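Local coordinates for calcineurin-like phosphoesterase domain-containing protein (Aquifex aeolicus, PDB 1XM7), which is of unknown function but is probably a hydrolase of the calcineurin-like phosphoesterase family, at residues Met3-Ser8 and Pro43-Tyr48. Numbering follows the deposited sequence.
Sequences MMYFIS and PEDTLY
A side chain, not a backbone carbonyl, receives the first N-H at the start of this parallel strand pair: Asp45 OD2 accepts Met3 N at 3.0 Å, from above the carboxylate plane, 50° out of it. The chi1 of -63°, CG anti to the carbonyl carbon, brings Asp45 OD1 to 3.4 Å from Tyr5 CE1 at the ring edge; OD1 also accepts a hydrogen bond from Lys42 N. Replacing Asp45 by alanine is likely to leave the Met3 and Lys42 amides without their carboxylate partners. Beyond it, strands 4-7 and 46-48 exchange parallel backbone bonds, the straightest from Tyr48 N to Tyr5 O (2.7 Å, 174° at the hydrogen). The two strands are adjacent inner strands of the mixed sheet of this calcineurin-like phosphoesterase fold, linked through helix 29-38. On one face, the Phe6 and Tyr48 rings run side by side, nearly parallel but slid so that they barely overlap; Phe6 CE2 lies 3.4 Å from Tyr48 CD1. Met4 SD meets Tyr48 CE1 obliquely at 4.1 Å, a Met-aromatic contact, and Ile102 of strand 99-104 touches both residues. On the other face, Leu47 CD1 fits between Tyr5 CB (3.6 Å) and Ile7 CG2 (3.7 Å), with Leu37 packed against Ile7 and Leu47.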
loop_
_atom_site.group_PDB
_atom_site.type_symbol
_atom_site.label_atom_id
_atom_site.label_comp_id
_atom_site.label_asym_id
_atom_site.label_seq_id
_atom_site.Cartn_x
_atom_site.Cartn_y
_atom_site.Cartn_z
ATOM N N MET A 3 1.068 6.522 -15.540
ATOM C CA MET A 3 1.439 5.252 -14.928
ATOM C C MET A 3 0.780 5.123 -13.554
ATOM O O MET A 3 0.522 6.124 -12.888
ATOM C CB MET A 3 2.961 5.192 -14.778
ATOM C CG MET A 3 3.531 3.798 -14.646
ATOM S SD MET A 3 4.560 3.457 -16.063
ATOM C CE MET A 3 3.313 3.288 -17.356
ATOM N N MET A 4 0.499 3.893 -13.137
ATOM C CA MET A 4 -0.110 3.654 -11.835
ATOM C C MET A 4 0.957 3.064 -10.923
ATOM O O MET A 4 1.698 2.171 -11.337
ATOM C CB MET A 4 -1.278 2.661 -11.936
ATOM C CG MET A 4 -2.509 3.148 -12.698
ATOM S SD MET A 4 -3.929 1.993 -12.549
ATOM C CE MET A 4 -3.129 0.458 -12.949
ATOM N N TYR A 5 1.042 3.568 -9.695
ATOM C CA TYR A 5 2.011 3.060 -8.729
ATOM C C TYR A 5 1.304 2.608 -7.470
ATOM O O TYR A 5 0.244 3.126 -7.142
ATOM C CB TYR A 5 3.029 4.129 -8.367
ATOM C CG TYR A 5 3.879 4.544 -9.527
ATOM C CD1 TYR A 5 3.514 5.620 -10.330
ATOM C CD2 TYR A 5 5.032 3.829 -9.852
ATOM C CE1 TYR A 5 4.278 5.980 -11.435
ATOM C CE2 TYR A 5 5.802 4.172 -10.952
ATOM C CZ TYR A 5 5.422 5.248 -11.738
ATOM O OH TYR A 5 6.188 5.602 -12.818
ATOM N N PHE A 6 1.891 1.645 -6.767
ATOM C CA PHE A 6 1.291 1.137 -5.547
ATOM C C PHE A 6 2.339 0.984 -4.478
ATOM O O PHE A 6 3.429 0.469 -4.723
ATOM C CB PHE A 6 0.615 -0.201 -5.800
ATOM C CG PHE A 6 -0.220 -0.208 -7.030
ATOM C CD1 PHE A 6 0.379 -0.309 -8.287
ATOM C CD2 PHE A 6 -1.591 -0.023 -6.951
ATOM C CE1 PHE A 6 -0.373 -0.218 -9.444
ATOM C CE2 PHE A 6 -2.358 0.070 -8.111
ATOM C CZ PHE A 6 -1.748 -0.026 -9.356
ATOM N N ILE A 7 1.981 1.425 -3.278
ATOM C CA ILE A 7 2.874 1.395 -2.136
ATOM C C ILE A 7 1.991 1.334 -0.908
ATOM O O ILE A 7 0.829 1.741 -0.964
ATOM C CB ILE A 7 3.691 2.695 -2.108
ATOM C CG1 ILE A 7 4.849 2.595 -1.107
ATOM C CG2 ILE A 7 2.750 3.876 -1.818
ATOM C CD1 ILE A 7 5.896 3.707 -1.290
ATOM N N SER A 8 2.520 0.826 0.195
ATOM C CA SER A 8 1.721 0.766 1.406
ATOM C C SER A 8 2.561 0.519 2.643
ATOM O O SER A 8 3.726 0.144 2.549
ATOM C CB SER A 8 0.658 -0.323 1.292
ATOM O OG SER A 8 1.273 -1.587 1.255
ATOM N N PRO A 43 3.258 14.261 -13.173
ATOM C CA PRO A 43 1.942 14.867 -12.996
ATOM C C PRO A 43 0.730 14.024 -13.399
ATOM O O PRO A 43 -0.305 14.075 -12.735
ATOM C CB PRO A 43 2.057 16.150 -13.803
ATOM C CG PRO A 43 3.500 16.520 -13.603
ATOM C CD PRO A 43 4.188 15.202 -13.821
ATOM N N GLU A 44 0.850 13.242 -14.465
ATOM C CA GLU A 44 -0.283 12.446 -14.933
ATOM C C GLU A 44 -0.393 11.029 -14.350
ATOM O O GLU A 44 -1.314 10.268 -14.683
ATOM C CB GLU A 44 -0.284 12.406 -16.474
ATOM C CG GLU A 44 1.029 11.975 -17.155
ATOM C CD GLU A 44 2.149 13.030 -17.087
ATOM O OE1 GLU A 44 1.897 14.224 -17.387
ATOM O OE2 GLU A 44 3.298 12.652 -16.751
ATOM N N ASP A 45 0.535 10.683 -13.468
ATOM C CA ASP A 45 0.536 9.374 -12.836
ATOM C C ASP A 45 -0.488 9.348 -11.708
ATOM O O ASP A 45 -1.089 10.371 -11.371
ATOM C CB ASP A 45 1.921 9.075 -12.259
ATOM C CG ASP A 45 2.999 8.999 -13.323
ATOM O OD1 ASP A 45 4.193 9.016 -12.957
ATOM O OD2 ASP A 45 2.652 8.912 -14.519
ATOM N N THR A 46 -0.682 8.164 -11.130
ATOM C CA THR A 46 -1.602 7.985 -10.013
ATOM C C THR A 46 -0.978 6.990 -9.053
ATOM O O THR A 46 -0.618 5.877 -9.444
ATOM C CB THR A 46 -2.977 7.441 -10.460
ATOM O OG1 THR A 46 -3.585 8.378 -11.360
ATOM C CG2 THR A 46 -3.894 7.239 -9.244
ATOM N N LEU A 47 -0.850 7.407 -7.796
ATOM C CA LEU A 47 -0.264 6.580 -6.746
ATOM C C LEU A 47 -1.308 6.046 -5.774
ATOM O O LEU A 47 -2.081 6.806 -5.183
ATOM C CB LEU A 47 0.777 7.392 -5.972
ATOM C CG LEU A 47 1.430 6.775 -4.729
ATOM C CD1 LEU A 47 2.255 5.549 -5.103
ATOM C CD2 LEU A 47 2.314 7.820 -4.067
ATOM N N TYR A 48 -1.332 4.731 -5.615
ATOM C CA TYR A 48 -2.259 4.100 -4.685
ATOM C C TYR A 48 -1.537 3.725 -3.387
ATOM O O TYR A 48 -0.546 2.987 -3.402
ATOM C CB TYR A 48 -2.880 2.835 -5.303
ATOM C CG TYR A 48 -3.826 3.105 -6.457
ATOM C CD1 TYR A 48 -3.347 3.285 -7.759
ATOM C CD2 TYR A 48 -5.198 3.238 -6.237
ATOM C CE1 TYR A 48 -4.217 3.598 -8.815
ATOM C CE2 TYR A 48 -6.074 3.551 -7.279
ATOM C CZ TYR A 48 -5.579 3.730 -8.564
ATOM O OH TYR A 48 -6.450 4.037 -9.588
#